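Local coordinates for arabinose metabolism transcriptional repressor (Bacillus subtilis, PDB 5D4S), which probably represses arabinose-utilisation genes by binding operator DNA through a winged helix-turn-helix domain of the GntR family, at residues P48-L53 with T63-I68. Sequence-based numbering, arbitrary orientation.
Sequences PTENEL and TIRKAI. With nucleotides of chain C.
Leu53 and Ile64 meet where the two helices of the helix-turn-helix pack together, a worked example of how such a motif joins a packed apolar side to a polar side that grips phosphate. The side chains cross at about a right angle, with Ile64 CD1 against Leu53 CB at 3.6 Å. Further along helix 61-74, Ile68 brings its CD1 to within 3.7 Å of Leu53 CD1, and Trp35, Ile47, Met54 and Phe57 add to this closely packed side.

Toward the DNA the contact becomes polar and more open, with Arg65 partly exposed. The extended chain of Glu50 slides past Ile64, Glu50 CG lying 4.2 Å from Ile64 CG2, and carries its carboxylate to Arg65. There Glu50 OE2 forms a salt bridge with Arg65 NH1 at 2.8 Å. The hydrogen bond within it is weak, bent to 119°, and the two planar groups are turned 64° apart. The other oxygen, OE1, pairs with Arg61. A bend at the third side-chain torsion swings the guanidinium of Arg65 round to the DNA backbone, where Arg65 NH1 reaches OP2 of DG9 of chain C at 2.8 Å and NH2 adds a weaker bond to that oxygen.

One nucleotide earlier, Glu50 N donates an almost straight bond (177°) to OP2 of DT8 of chain C at 2.8 Å. This bond sets the phosphate at the start of helix 50-57, where Thr49 and Glu52 close a capping box and the helix dipole would probably favour it. Glu50 thus joins both roles: its amide grips one phosphate while its carboxylate oxygens hold Arg65 and Arg61, which probably helps to orient Arg65 toward the next.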
loop_
_atom_site.group_PDB
_atom_site.type_symbol
_atom_site.label_atom_id
_atom_site.label_comp_id
_atom_site.label_asym_id
_atom_site.label_seq_id
_atom_site.Cartn_x
_atom_site.Cartn_y
_atom_site.Cartn_z
ATOM N N PRO B 48 -8.334 -13.636 7.761
ATOM C CA PRO B 48 -7.382 -14.714 7.480
ATOM C C PRO B 48 -5.946 -14.232 7.369
ATOM O O PRO B 48 -5.712 -13.065 7.062
ATOM C CB PRO B 48 -7.857 -15.259 6.135
ATOM C CG PRO B 48 -9.295 -14.933 6.086
ATOM C CD PRO B 48 -9.421 -13.605 6.761
ATOM N N THR B 49 -5.000 -15.133 7.602
ATOM C CA THR B 49 -3.586 -14.816 7.464
ATOM C C THR B 49 -3.230 -14.475 6.029
ATOM O O THR B 49 -4.003 -14.744 5.108
ATOM C CB THR B 49 -2.714 -15.977 7.893
ATOM O OG1 THR B 49 -2.884 -17.051 6.956
ATOM C CG2 THR B 49 -3.115 -16.457 9.289
ATOM N N GLU B 50 -2.051 -13.894 5.840
ATOM C CA GLU B 50 -1.609 -13.519 4.508
ATOM C C GLU B 50 -1.483 -14.760 3.645
ATOM O O GLU B 50 -1.823 -14.723 2.485
ATOM C CB GLU B 50 -0.281 -12.740 4.567
ATOM C CG GLU B 50 -0.477 -11.311 5.062
ATOM C CD GLU B 50 0.844 -10.582 5.357
ATOM O OE1 GLU B 50 1.928 -11.112 5.031
ATOM O OE2 GLU B 50 0.787 -9.477 5.932
ATOM N N ASN B 51 -1.028 -15.871 4.211
ATOM C CA ASN B 51 -0.892 -17.088 3.413
ATOM C C ASN B 51 -2.242 -17.714 3.015
ATOM O O ASN B 51 -2.391 -18.259 1.908
ATOM C CB ASN B 51 -0.044 -18.115 4.154
ATOM C CG ASN B 51 1.427 -17.940 3.862
ATOM O OD1 ASN B 51 2.015 -18.702 3.096
ATOM N ND2 ASN B 51 2.024 -16.902 4.437
ATOM N N GLU B 52 -3.207 -17.627 3.924
ATOM C CA GLU B 52 -4.565 -18.073 3.640
ATOM C C GLU B 52 -5.151 -17.208 2.528
ATOM O O GLU B 52 -5.788 -17.718 1.609
ATOM C CB GLU B 52 -5.433 -18.011 4.889
ATOM C CG GLU B 52 -5.066 -19.102 5.898
ATOM C CD GLU B 52 -5.785 -18.967 7.205
ATOM O OE1 GLU B 52 -6.284 -17.862 7.501
ATOM O OE2 GLU B 52 -5.865 -19.974 7.935
ATOM N N LEU B 53 -4.926 -15.904 2.615
ATOM C CA LEU B 53 -5.434 -14.984 1.593
ATOM C C LEU B 53 -4.771 -15.229 0.235
ATOM O O LEU B 53 -5.442 -15.183 -0.803
ATOM C CB LEU B 53 -5.242 -13.532 2.029
ATOM C CG LEU B 53 -6.112 -13.139 3.228
ATOM C CD1 LEU B 53 -5.777 -11.747 3.721
ATOM C CD2 LEU B 53 -7.594 -13.252 2.898
ATOM N N THR B 63 0.723 -8.938 -3.479
ATOM C CA THR B 63 -0.577 -8.389 -3.811
ATOM C C THR B 63 -1.461 -8.311 -2.564
ATOM O O THR B 63 -2.135 -7.296 -2.329
ATOM C CB THR B 63 -1.221 -9.222 -4.924
ATOM O OG1 THR B 63 -0.476 -9.014 -6.133
ATOM C CG2 THR B 63 -2.687 -8.840 -5.146
ATOM N N ILE B 64 -1.435 -9.355 -1.735
ATOM C CA ILE B 64 -2.240 -9.346 -0.516
ATOM C C ILE B 64 -1.808 -8.190 0.383
ATOM O O ILE B 64 -2.643 -7.481 0.955
ATOM C CB ILE B 64 -2.121 -10.676 0.276
ATOM C CG1 ILE B 64 -2.784 -11.833 -0.479
ATOM C CG2 ILE B 64 -2.752 -10.536 1.666
ATOM C CD1 ILE B 64 -4.267 -11.582 -0.831
ATOM N N ARG B 65 -0.499 -7.987 0.484
ATOM C CA ARG B 65 0.035 -6.959 1.367
ATOM C C ARG B 65 -0.276 -5.566 0.844
ATOM O O ARG B 65 -0.504 -4.648 1.619
ATOM C CB ARG B 65 1.546 -7.142 1.562
ATOM C CG ARG B 65 1.859 -8.279 2.601
ATOM C CD ARG B 65 3.336 -8.305 2.954
ATOM N NE ARG B 65 3.701 -7.037 3.569
ATOM C CZ ARG B 65 3.456 -6.737 4.840
ATOM N NH1 ARG B 65 2.881 -7.634 5.637
ATOM N NH2 ARG B 65 3.790 -5.548 5.311
ATOM N N LYS B 66 -0.276 -5.401 -0.467
ATOM C CA LYS B 66 -0.705 -4.135 -1.043
ATOM C C LYS B 66 -2.178 -3.871 -0.685
ATOM O O LYS B 66 -2.519 -2.779 -0.211
ATOM C CB LYS B 66 -0.471 -4.156 -2.551
ATOM C CG LYS B 66 -1.173 -3.044 -3.366
ATOM C CD LYS B 66 -0.657 -1.671 -3.010
ATOM C CE LYS B 66 -0.937 -0.695 -4.166
ATOM N NZ LYS B 66 -0.890 0.701 -3.716
ATOM N N ALA B 67 -3.047 -4.864 -0.884
ATOM C CA ALA B 67 -4.461 -4.679 -0.540
ATOM C C ALA B 67 -4.684 -4.316 0.928
ATOM O O ALA B 67 -5.406 -3.356 1.283
ATOM C CB ALA B 67 -5.260 -5.940 -0.881
ATOM N N ILE B 68 -4.074 -5.112 1.788
ATOM C CA ILE B 68 -4.244 -4.917 3.211
ATOM C C ILE B 68 -3.638 -3.592 3.637
ATOM O O ILE B 68 -4.223 -2.866 4.435
ATOM C CB ILE B 68 -3.633 -6.084 3.997
ATOM C CG1 ILE B 68 -4.550 -7.308 3.864
ATOM C CG2 ILE B 68 -3.438 -5.699 5.464
ATOM C CD1 ILE B 68 -3.971 -8.585 4.454
ATOM P P DT C 8 -0.750 -12.575 9.208
ATOM O OP1 DT C 8 -2.131 -12.075 9.371
ATOM O OP2 DT C 8 -0.379 -13.458 8.063
ATOM O "O5'" DT C 8 0.269 -11.363 9.391
ATOM C "C5'" DT C 8 0.087 -10.478 10.499
ATOM C "C4'" DT C 8 1.285 -9.572 10.705
ATOM O "O4'" DT C 8 2.492 -10.375 10.805
ATOM C "C3'" DT C 8 1.541 -8.551 9.585
ATOM O "O3'" DT C 8 1.960 -7.329 10.166
ATOM C "C2'" DT C 8 2.668 -9.204 8.795
ATOM C "C1'" DT C 8 3.450 -9.878 9.914
ATOM N N1 DT C 8 4.319 -10.996 9.454
ATOM C C2 DT C 8 5.635 -11.001 9.836
ATOM O O2 DT C 8 6.120 -10.165 10.569
ATOM N N3 DT C 8 6.359 -12.041 9.361
ATOM C C4 DT C 8 5.928 -13.048 8.536
ATOM O O4 DT C 8 6.681 -13.948 8.161
ATOM C C5 DT C 8 4.541 -12.975 8.150
ATOM C C7 DT C 8 3.956 -14.013 7.238
ATOM C C6 DT C 8 3.810 -11.958 8.623
ATOM P P DG C 9 2.425 -6.079 9.269
ATOM O OP1 DG C 9 1.986 -4.908 10.050
ATOM O OP2 DG C 9 1.949 -6.258 7.879
ATOM O "O5'" DG C 9 4.003 -6.150 9.313
ATOM C "C5'" DG C 9 4.669 -5.800 10.519
ATOM C "C4'" DG C 9 6.098 -5.461 10.246
ATOM O "O4'" DG C 9 6.825 -6.682 9.922
ATOM C "C3'" DG C 9 6.276 -4.505 9.064
ATOM O "O3'" DG C 9 7.209 -3.492 9.425
ATOM C "C2'" DG C 9 6.773 -5.406 7.936
ATOM C "C1'" DG C 9 7.459 -6.556 8.668
ATOM N N9 DG C 9 7.347 -7.844 7.964
ATOM C C8 DG C 9 6.195 -8.483 7.557
ATOM N N7 DG C 9 6.418 -9.630 6.959
ATOM C C5 DG C 9 7.804 -9.756 6.976
ATOM C C6 DG C 9 8.646 -10.788 6.471
ATOM O O6 DG C 9 8.328 -11.836 5.896
ATOM N N1 DG C 9 9.991 -10.512 6.701
ATOM C C2 DG C 9 10.460 -9.384 7.342
ATOM N N2 DG C 9 11.782 -9.280 7.478
ATOM N N3 DG C 9 9.689 -8.426 7.820
ATOM C C4 DG C 9 8.380 -8.667 7.594
ATOM P P DT C 7 -0.543 -18.905 11.090
ATOM O OP1 DT C 7 -1.937 -19.005 11.581
ATOM O OP2 DT C 7 -0.128 -19.502 9.799
ATOM O "O5'" DT C 7 -0.121 -17.383 11.039
ATOM C "C5'" DT C 7 -0.337 -16.531 12.140
ATOM C "C4'" DT C 7 0.387 -15.210 11.915
ATOM O "O4'" DT C 7 1.807 -15.361 12.132
ATOM C "C3'" DT C 7 0.233 -14.637 10.490
ATOM O "O3'" DT C 7 -0.523 -13.451 10.549
ATOM C "C2'" DT C 7 1.679 -14.349 10.013
ATOM C "C1'" DT C 7 2.493 -14.453 11.295
ATOM N N1 DT C 7 3.875 -14.944 11.089
ATOM C C2 DT C 7 4.915 -14.214 11.613
ATOM O O2 DT C 7 4.764 -13.181 12.241
ATOM N N3 DT C 7 6.138 -14.738 11.407
ATOM C C4 DT C 7 6.467 -15.870 10.731
ATOM O O4 DT C 7 7.641 -16.225 10.608
ATOM C C5 DT C 7 5.349 -16.610 10.187
ATOM C C7 DT C 7 5.585 -17.881 9.424
ATOM C C6 DT C 7 4.104 -16.115 10.393
#